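Local coordinates for protein glutaredoxin, CPYC type (Chlamydomonas reinhardtii, PDB 7NCV) that acts as a glutathione disulfide oxidoreductase, probably passing electrons through a redox-active pair of cysteines, at residues 65-70 and 74-79; 11-16 and 20-25; 37-42 and 90-95; 4-9 and 60-65. All blocks are in the same frame, centred on the assembly; numbering follows the deposited sequence.

Contacts 1 and 2 have centres 8 Å apart and meet in one sheet, where strands 74-77 and 19-23 run side by side and antiparallel, with a probable hydrogen bond from Phe-76 N to Ile-20 O (2.9 Å). Contact 4 joins helix 3-16 of contact 2 to helix 58-67 of contact 1. A salt bridge from Arg-70 NE to Asp-61 OD1 also ties contacts 1 and 4 together. Contact 3, its centre about 27 Å from that of contact 4, lies across the chain's centre from it and pairs helices 28-41 and 85-94. The redox pair Cys-27 and Cys-30, reduced here, follows the 20-25 segment and opens helix 28-41, so contacts 2 and 3 lie before and after it in sequence.

Contact 1 of 4, residues 65-70 and 74-79; sequences DITGGR and RVFING
Thr-67 and Phe-76 make the tight part of this contact: methyl CG2 of Thr-67 comes within 3.4 Å of Phe-76 CZ, the two side chains crossing at about a right angle. Ile-66 CG2 adds a looser touch, 4.1 Å from Phe-76 CE2 and near the ring plane, at its edge. Threonine suits its place by working on two fronts. With chi1 at 74°, OG1 sits between the backbone N and the carbonyl carbon, where it accepts from Gly-69 N at 3.3 Å in an ST turn and bonds to Leu-63 O, while CG2 reaches the ring at CZ. A valine here would probably leave Gly-69 N without its acceptor and the turn less firmly held. Gly-68, at phi 100°, ends the helix where a side chain would strike the preceding carbonyl. Toward solvent the fit is less certain, because Arg-74 has two conformers. In one, its NH2 makes a weak bond to Thr-67 OG1, Gly-69 O stands over the guanidinium face, and NE bonds to Ser-71 O. Phe-76 also meets Phe-81 of strand 80-83 and Ile-20 of strand 19-23; the contact thus joins the C-terminal end of helix 58-67 to strand 74-77 of the sheet, with helix 3-16 packed beside the ring through Val-14.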
# COMPACT_ATOMS: atom_id res chain seq x y z
N ASP A 65 -1.83 13.32 2.74
CA ASP A 65 -2.31 13.69 4.07
C ASP A 65 -2.13 12.55 5.05
O ASP A 65 -1.77 12.78 6.21
CB ASP A 65 -3.78 14.11 4.01
CG ASP A 65 -3.95 15.58 3.65
OD1 ASP A 65 -3.04 16.16 3.02
OD2 ASP A 65 -5.00 16.16 4.02
N ILE A 66 -2.36 11.31 4.60
CA ILE A 66 -2.37 10.17 5.51
C ILE A 66 -0.97 9.69 5.80
O ILE A 66 -0.70 9.27 6.93
CB ILE A 66 -3.23 9.04 4.91
CG1 ILE A 66 -4.69 9.45 4.91
CG2 ILE A 66 -3.03 7.73 5.68
CD1 ILE A 66 -5.54 8.59 4.00
N THR A 67 -0.05 9.70 4.79
CA THR A 67 1.24 9.01 4.92
C THR A 67 2.43 9.94 4.91
O THR A 67 3.54 9.50 5.23
CB THR A 67 1.46 7.99 3.78
OG1 THR A 67 1.76 8.68 2.55
CG2 THR A 67 0.20 7.11 3.61
N GLY A 68 2.25 11.18 4.45
CA GLY A 68 3.35 12.12 4.32
C GLY A 68 3.90 12.27 2.92
O GLY A 68 4.75 13.14 2.69
N GLY A 69 3.55 11.38 2.01
CA GLY A 69 4.01 11.48 0.65
C GLY A 69 2.92 11.08 -0.31
O GLY A 69 2.01 10.31 0.03
N ARG A 70 3.03 11.62 -1.51
CA ARG A 70 2.04 11.49 -2.57
C ARG A 70 2.31 10.33 -3.53
O ARG A 70 1.36 9.80 -4.14
CB ARG A 70 2.03 12.79 -3.36
CG ARG A 70 0.74 13.06 -3.95
CD ARG A 70 0.67 14.50 -4.47
NE ARG A 70 -0.61 14.70 -5.14
CZ ARG A 70 -0.81 14.33 -6.39
NH1 ARG A 70 0.20 13.78 -7.06
NH2 ARG A 70 -1.99 14.50 -6.98
N ARG A 74 2.05 3.08 -2.04
CA ARG A 74 1.85 3.35 -0.60
C ARG A 74 1.33 2.06 0.03
O ARG A 74 0.22 1.62 -0.29
CB ARG A 74 0.87 4.52 -0.37
CG ARG A 74 1.39 5.86 -0.98
CD ARG A 74 2.42 6.53 -0.05
NE ARG A 74 3.46 7.31 -0.73
CZ ARG A 74 4.30 8.12 -0.09
NH1 ARG A 74 5.23 8.83 -0.74
NH2 ARG A 74 4.26 8.15 1.22
N VAL A 75 2.17 1.41 0.81
CA VAL A 75 1.90 0.07 1.35
C VAL A 75 1.48 0.19 2.80
O VAL A 75 2.14 0.88 3.61
CB VAL A 75 3.17 -0.80 1.27
CG1 VAL A 75 2.94 -2.15 1.88
CG2 VAL A 75 3.63 -0.94 -0.20
N PHE A 76 0.37 -0.48 3.14
CA PHE A 76 -0.12 -0.53 4.51
C PHE A 76 -0.26 -1.97 4.97
O PHE A 76 -0.71 -2.83 4.20
CB PHE A 76 -1.51 0.14 4.63
CG PHE A 76 -1.53 1.60 4.20
CD1 PHE A 76 -1.58 1.96 2.83
CD2 PHE A 76 -1.61 2.60 5.18
CE1 PHE A 76 -1.68 3.31 2.45
CE2 PHE A 76 -1.72 3.92 4.83
CZ PHE A 76 -1.74 4.29 3.46
N ILE A 77 0.11 -2.24 6.23
CA ILE A 77 -0.06 -3.56 6.82
C ILE A 77 -0.68 -3.39 8.19
O ILE A 77 -0.21 -2.56 8.98
CB ILE A 77 1.29 -4.30 6.93
CG1 ILE A 77 1.90 -4.47 5.51
CG2 ILE A 77 1.10 -5.62 7.66
CD1 ILE A 77 3.31 -5.09 5.59
N ASN A 78 -1.76 -4.15 8.47
CA ASN A 78 -2.38 -4.12 9.82
C ASN A 78 -2.84 -2.70 10.19
O ASN A 78 -2.80 -2.31 11.37
CB ASN A 78 -1.40 -4.66 10.89
CG ASN A 78 -2.11 -5.07 12.17
OD1 ASN A 78 -3.18 -5.63 12.12
ND2 ASN A 78 -1.49 -4.76 13.30
N GLY A 79 -3.21 -1.92 9.19
CA GLY A 79 -3.76 -0.58 9.38
C GLY A 79 -2.71 0.51 9.51
O GLY A 79 -3.07 1.68 9.74

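Contact 2 of 4, residues 11-16 and 20-25; sequences QKAVAS and IVYSKT
Lys-12 O receives the Ser-16 hydroxyl at 2.9 Å from OG, and Ser-16 N weakly as well, on the helix whose residues Ala-13 and Val-14 press on Ile-20 and Tyr-22. The OG donor is tilted 29° from the carbonyl plane. Ser-16 folds its hydroxyl back on the preceding turn to make this bond.

Across the contact everything is apolar or nearly so. Ala-13 points its CB at the strand and meets two side chains: Ile-20 CD1 at 3.6 Å and Tyr-22 OH at 3.4 Å. A single methyl suits this place, since both partners already lie close to it. Ile-20 reaches the alanine through an extended chain, CG1 being anti to the backbone N (chi1 179°). That torsion leaves CG2 between N and the carbonyl carbon, where it packs 4.0 Å from Val-14 CG2, the two side chains crossing at about a right angle. The same valine methyl lies at the edge of the Tyr-22 ring, 4.4 Å from CE2. Phe-76 of strand 74-77 touches Val-14, Ile-20 and Tyr-22, closing the core beside them.

Helix 11-16 and strand 20-23 run roughly antiparallel (144°), and the chain leaves strand 19-23 toward Cys-27 and Cys-30. This is the glutaredoxin version of the thioredoxin fold, in which an N-terminal helix packs on the sheet ahead of the strand leading to the CxxC helix.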
# COMPACT_ATOMS: atom_id res chain seq x y z
N GLN A 11 -8.90 5.54 4.40
CA GLN A 11 -8.82 5.15 5.79
C GLN A 11 -9.64 3.89 6.05
O GLN A 11 -9.19 2.99 6.77
CB GLN A 11 -9.29 6.29 6.70
CG GLN A 11 -8.28 7.45 6.69
CD GLN A 11 -8.84 8.58 7.53
OE1 GLN A 11 -10.06 8.83 7.54
NE2 GLN A 11 -7.95 9.28 8.23
N LYS A 12 -10.85 3.80 5.45
CA LYS A 12 -11.70 2.61 5.64
C LYS A 12 -11.03 1.37 5.04
O LYS A 12 -11.07 0.28 5.63
CB LYS A 12 -13.05 2.86 5.02
CG LYS A 12 -13.94 3.78 5.91
CD LYS A 12 -15.36 3.91 5.39
CE LYS A 12 -16.30 4.38 6.51
NZ LYS A 12 -15.74 5.52 7.32
N ALA A 13 -10.44 1.51 3.84
CA ALA A 13 -9.83 0.34 3.21
C ALA A 13 -8.61 -0.11 4.00
O ALA A 13 -8.36 -1.32 4.14
CB ALA A 13 -9.44 0.66 1.76
N VAL A 14 -7.80 0.85 4.48
CA VAL A 14 -6.61 0.49 5.25
C VAL A 14 -7.00 -0.20 6.56
O VAL A 14 -6.33 -1.15 7.00
CB VAL A 14 -5.80 1.78 5.50
CG1 VAL A 14 -4.74 1.60 6.57
CG2 VAL A 14 -5.11 2.22 4.18
N ALA A 15 -8.08 0.26 7.20
CA ALA A 15 -8.50 -0.38 8.46
C ALA A 15 -9.11 -1.76 8.23
O ALA A 15 -9.19 -2.54 9.19
CB ALA A 15 -9.49 0.53 9.20
N SER A 16 -9.60 -2.06 7.04
CA SER A 16 -10.35 -3.29 6.84
C SER A 16 -9.60 -4.33 6.01
O SER A 16 -10.16 -5.39 5.70
CB SER A 16 -11.72 -3.00 6.21
OG SER A 16 -11.58 -2.46 4.91
N ILE A 20 -2.69 -3.72 2.07
CA ILE A 20 -3.25 -3.03 0.91
C ILE A 20 -2.15 -2.12 0.34
O ILE A 20 -1.38 -1.49 1.09
CB ILE A 20 -4.55 -2.25 1.26
CG1 ILE A 20 -5.09 -1.51 0.03
CG2 ILE A 20 -4.30 -1.24 2.41
CD1 ILE A 20 -6.57 -0.99 0.24
N VAL A 21 -2.07 -2.06 -0.98
CA VAL A 21 -1.06 -1.28 -1.69
C VAL A 21 -1.82 -0.36 -2.63
O VAL A 21 -2.60 -0.85 -3.47
CB VAL A 21 -0.16 -2.17 -2.53
CG1 VAL A 21 0.92 -1.30 -3.24
CG2 VAL A 21 0.48 -3.25 -1.67
N TYR A 22 -1.59 0.95 -2.54
CA TYR A 22 -2.04 1.90 -3.54
C TYR A 22 -0.94 2.02 -4.58
O TYR A 22 0.24 2.19 -4.22
CB TYR A 22 -2.34 3.25 -2.88
CG TYR A 22 -3.64 3.14 -2.13
CD1 TYR A 22 -4.85 3.38 -2.79
CD2 TYR A 22 -3.68 2.63 -0.83
CE1 TYR A 22 -6.10 3.17 -2.17
CE2 TYR A 22 -4.92 2.45 -0.16
CZ TYR A 22 -6.11 2.73 -0.85
OH TYR A 22 -7.34 2.53 -0.20
N SER A 23 -1.32 1.88 -5.85
CA SER A 23 -0.35 1.62 -6.91
C SER A 23 -0.80 2.28 -8.20
O SER A 23 -1.90 2.84 -8.29
CB SER A 23 -0.28 0.08 -7.02
OG SER A 23 0.48 -0.40 -8.15
N LYS A 24 0.08 2.26 -9.21
CA LYS A 24 -0.33 2.44 -10.60
C LYS A 24 0.30 1.31 -11.41
O LYS A 24 1.35 0.75 -11.01
CB LYS A 24 0.10 3.76 -11.19
CG LYS A 24 -0.59 4.93 -10.51
CD LYS A 24 -0.09 6.30 -11.03
CE LYS A 24 -0.72 7.44 -10.17
NZ LYS A 24 -0.06 8.73 -10.66
N THR A 25 -0.35 0.93 -12.51
CA THR A 25 0.11 -0.20 -13.33
C THR A 25 1.55 0.01 -13.82
O THR A 25 2.38 -0.90 -13.70
CB THR A 25 -0.84 -0.42 -14.51
OG1 THR A 25 -2.13 -0.75 -13.93
CG2 THR A 25 -0.38 -1.55 -15.44

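Contact 3 of 4, residues 37-42 and 90-95; sequences LNQFIA and AAASNG
Gln-39 and Phe-40 both reach for Ala-92, one past its methyl to a water and the other with a ring edge. The small methyl of Ala-92 leaves room for both side chains. Phe-40 sets CG beside its backbone N (chi1 -56°), which carries the ring out toward helix 85-94. CE2 then lies 4.2 Å from Ala-92 CB, and the methyl sits close to the ring plane. One face of the same ring is met by its own neighbour: Gln-39 CB stands 3.7 Å above the plane, offset toward the rim. Phe-40 also touches Glu-98 and Leu-101 of helix 96-103.

The contact belongs to the outer part of the glutaredoxin fold, where helix 28-41, which starts at the CxxC pair, meets the C-terminal helices. Leu-37 of this helix packs inward on Val-19 and Val-21 of the sheet. Its carbonyl O accepts from both Phe-40 N and Ile-41 N.

Gln-39 begins with CG anti to its carbonyl carbon and then runs straight (chi2 180°), long enough to bring its amide alongside helix 85-94. A glutamine suits this exposed position because its carbon chain can lie near a methyl while its amide remains hydrated. OE1 comes 3.9 Å from Ala-92 CB, a plain contact. NE2 instead donates to a water at 3.1 Å, and this water donates in turn to Ala-92 O at 3.0 Å.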
# COMPACT_ATOMS: atom_id res chain seq x y z
N LEU A 37 6.11 -8.29 -1.42
CA LEU A 37 4.97 -8.95 -0.78
C LEU A 37 4.77 -10.34 -1.37
O LEU A 37 4.39 -11.27 -0.62
CB LEU A 37 3.76 -8.05 -1.00
CG LEU A 37 3.79 -6.82 -0.11
CD1 LEU A 37 2.77 -5.80 -0.65
CD2 LEU A 37 3.57 -7.08 1.41
N ASN A 38 4.94 -10.50 -2.68
CA ASN A 38 4.70 -11.79 -3.34
C ASN A 38 5.68 -12.87 -2.87
O ASN A 38 5.42 -14.07 -3.10
CB ASN A 38 4.79 -11.65 -4.86
CG ASN A 38 3.65 -10.85 -5.41
OD1 ASN A 38 2.64 -10.57 -4.75
ND2 ASN A 38 3.78 -10.50 -6.68
N GLN A 39 6.80 -12.49 -2.23
CA GLN A 39 7.66 -13.51 -1.64
C GLN A 39 6.96 -14.27 -0.52
O GLN A 39 7.38 -15.42 -0.20
CB GLN A 39 8.94 -12.89 -1.08
CG GLN A 39 9.75 -12.13 -2.10
CD GLN A 39 11.03 -11.53 -1.46
OE1 GLN A 39 11.57 -10.52 -1.92
NE2 GLN A 39 11.50 -12.16 -0.38
N PHE A 40 5.93 -13.67 0.08
CA PHE A 40 5.26 -14.24 1.25
C PHE A 40 3.79 -14.51 1.04
O PHE A 40 3.31 -15.52 1.57
CB PHE A 40 5.41 -13.30 2.44
CG PHE A 40 6.87 -13.00 2.74
CD1 PHE A 40 7.64 -13.94 3.41
CD2 PHE A 40 7.45 -11.83 2.28
CE1 PHE A 40 9.03 -13.67 3.66
CE2 PHE A 40 8.82 -11.58 2.52
CZ PHE A 40 9.58 -12.51 3.19
N ILE A 41 3.05 -13.64 0.33
CA ILE A 41 1.59 -13.74 0.29
C ILE A 41 1.11 -13.43 -1.12
O ILE A 41 0.09 -12.73 -1.32
CB ILE A 41 0.94 -12.80 1.31
CG1 ILE A 41 1.45 -11.35 1.15
CG2 ILE A 41 1.16 -13.31 2.75
CD1 ILE A 41 0.55 -10.33 1.93
N ALA A 42 1.79 -13.99 -2.12
CA ALA A 42 1.35 -13.77 -3.48
C ALA A 42 -0.12 -14.14 -3.64
O ALA A 42 -0.55 -15.20 -3.18
CB ALA A 42 2.19 -14.65 -4.44
N ALA A 90 13.16 -3.38 1.32
CA ALA A 90 14.12 -3.47 2.43
C ALA A 90 13.55 -4.34 3.54
O ALA A 90 14.26 -5.18 4.13
CB ALA A 90 14.42 -2.07 2.93
N ALA A 91 12.26 -4.17 3.84
CA ALA A 91 11.68 -5.00 4.89
C ALA A 91 11.62 -6.47 4.47
O ALA A 91 11.79 -7.36 5.33
CB ALA A 91 10.28 -4.49 5.21
N ALA A 92 11.41 -6.76 3.17
CA ALA A 92 11.50 -8.15 2.74
C ALA A 92 12.89 -8.72 3.00
O ALA A 92 13.02 -9.85 3.52
CB ALA A 92 11.16 -8.29 1.26
N SER A 93 13.94 -7.93 2.65
CA SER A 93 15.32 -8.39 2.75
C SER A 93 15.79 -8.56 4.19
O SER A 93 16.73 -9.34 4.44
CB SER A 93 16.24 -7.36 2.05
OG SER A 93 15.94 -7.40 0.65
N ASN A 94 15.28 -7.75 5.13
CA ASN A 94 15.82 -7.73 6.48
C ASN A 94 15.00 -8.54 7.48
O ASN A 94 15.39 -8.57 8.65
CB ASN A 94 16.05 -6.30 6.99
CG ASN A 94 14.77 -5.50 7.20
OD1 ASN A 94 13.72 -6.06 7.43
ND2 ASN A 94 14.92 -4.18 7.27
N GLY A 95 13.96 -9.26 7.01
CA GLY A 95 13.24 -10.16 7.90
C GLY A 95 12.02 -9.53 8.52
O GLY A 95 11.18 -10.25 9.10
O HOH W 1 13.97 -11.78 1.41

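Contact 4 of 4, residues 4-9 and 60-65; sequences AEAINE and QDALLD
The carboxylate of Asp-65 is the flat group that reaches across, and it does so with one oxygen: OD2 lies 3.9 Å from Ile-7 CD1. The two side chains approach at a slant. The charge is answered elsewhere, by a salt bridge from OD2 to Lys-3 NZ, so the isoleucine methyl only flanks it.

Beside the carboxylate the contact is closely packed. Ala-62 CB points toward helix 3-16 and touches Ile-7 CG1 at 3.5 Å, tighter than usual for two carbons, and Ala-6 CB at 3.8 Å. Ile-7 holds CG1 beside its backbone N (chi1 -71°), which turns that branch over the alanine and leads CD1 on toward Asp-65.

Helices 3-16 and 58-67 cover the same side of the glutaredoxin sheet and cross here at -63°, their local axes 8.4 Å apart. The small side chains of Ala-6 and Ala-62 suit so near a crossing; the CA atoms of Ile-7 and Ala-62 are 5.0 Å apart. Ala-6 also rests on Met-59, and Ala-62 on Ile-10, which extends the row of apolar side chains along both helices. Leu-63, pointing away from segment 4-9, packs against Phe-76 of the sheet.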
# COMPACT_ATOMS: atom_id res chain seq x y z
N ALA A 4 -11.83 14.94 0.50
CA ALA A 4 -12.37 14.45 1.76
C ALA A 4 -12.91 13.04 1.61
O ALA A 4 -12.73 12.19 2.49
CB ALA A 4 -13.45 15.41 2.24
N GLU A 5 -13.57 12.78 0.48
CA GLU A 5 -14.11 11.45 0.22
C GLU A 5 -12.99 10.43 0.04
O GLU A 5 -13.10 9.28 0.49
CB GLU A 5 -14.99 11.47 -1.03
CG GLU A 5 -16.32 12.25 -0.90
CD GLU A 5 -16.14 13.77 -0.76
OE1 GLU A 5 -16.85 14.39 0.07
OE2 GLU A 5 -15.30 14.35 -1.50
N ALA A 6 -11.91 10.84 -0.65
CA ALA A 6 -10.77 9.96 -0.85
C ALA A 6 -10.12 9.60 0.47
O ALA A 6 -9.73 8.44 0.69
CB ALA A 6 -9.76 10.61 -1.79
N ILE A 7 -9.97 10.59 1.37
CA ILE A 7 -9.41 10.27 2.69
C ILE A 7 -10.28 9.23 3.38
O ILE A 7 -9.79 8.22 3.90
CB ILE A 7 -9.27 11.55 3.52
CG1 ILE A 7 -8.13 12.39 2.91
CG2 ILE A 7 -8.96 11.16 4.96
CD1 ILE A 7 -8.11 13.83 3.37
N ASN A 8 -11.60 9.44 3.35
CA ASN A 8 -12.53 8.47 3.95
C ASN A 8 -12.32 7.08 3.34
O ASN A 8 -12.23 6.07 4.06
CB ASN A 8 -13.97 8.94 3.73
CG ASN A 8 -14.96 7.96 4.30
OD1 ASN A 8 -15.11 7.86 5.52
ND2 ASN A 8 -15.62 7.19 3.42
N GLU A 9 -12.27 7.01 2.01
CA GLU A 9 -12.16 5.72 1.34
C GLU A 9 -10.89 5.00 1.75
O GLU A 9 -10.90 3.79 2.05
CB GLU A 9 -12.17 5.90 -0.18
CG GLU A 9 -12.03 4.62 -0.94
CD GLU A 9 -12.07 4.83 -2.45
OE1 GLU A 9 -12.96 5.55 -2.93
OE2 GLU A 9 -11.22 4.24 -3.17
N GLN A 60 -4.29 10.65 -4.53
CA GLN A 60 -2.88 10.87 -4.19
C GLN A 60 -2.72 12.02 -3.19
O GLN A 60 -1.93 11.90 -2.23
CB GLN A 60 -2.09 11.11 -5.47
CG GLN A 60 -1.89 9.79 -6.21
CD GLN A 60 -0.88 9.91 -7.32
OE1 GLN A 60 -1.22 10.21 -8.46
NE2 GLN A 60 0.40 9.72 -6.97
N ASP A 61 -3.54 13.05 -3.31
CA ASP A 61 -3.60 14.08 -2.27
C ASP A 61 -4.00 13.49 -0.93
O ASP A 61 -3.47 13.87 0.12
CB ASP A 61 -4.61 15.17 -2.65
CG ASP A 61 -4.14 16.08 -3.78
OD1 ASP A 61 -2.97 15.98 -4.24
OD2 ASP A 61 -4.99 16.90 -4.21
N ALA A 62 -4.97 12.58 -0.93
CA ALA A 62 -5.32 11.92 0.33
C ALA A 62 -4.14 11.10 0.89
O ALA A 62 -3.91 11.08 2.10
CB ALA A 62 -6.53 11.01 0.12
N LEU A 63 -3.44 10.35 0.02
CA LEU A 63 -2.26 9.61 0.48
C LEU A 63 -1.21 10.53 1.10
O LEU A 63 -0.54 10.15 2.07
CB LEU A 63 -1.69 8.83 -0.67
CG LEU A 63 -2.63 7.62 -0.97
CD1 LEU A 63 -2.30 7.12 -2.37
CD2 LEU A 63 -2.57 6.49 0.06
N LEU A 64 -1.02 11.72 0.53
CA LEU A 64 -0.10 12.68 1.15
C LEU A 64 -0.54 13.03 2.57
O LEU A 64 0.27 13.08 3.51
CB LEU A 64 -0.04 13.94 0.27
CG LEU A 64 0.79 15.12 0.76
CD1 LEU A 64 2.24 14.69 0.86
CD2 LEU A 64 0.62 16.21 -0.28
N ASP A 65 -1.83 13.32 2.74
CA ASP A 65 -2.31 13.69 4.07
C ASP A 65 -2.13 12.55 5.05
O ASP A 65 -1.77 12.78 6.21
CB ASP A 65 -3.78 14.11 4.01
CG ASP A 65 -3.95 15.58 3.65
OD1 ASP A 65 -3.04 16.16 3.02
OD2 ASP A 65 -5.00 16.16 4.02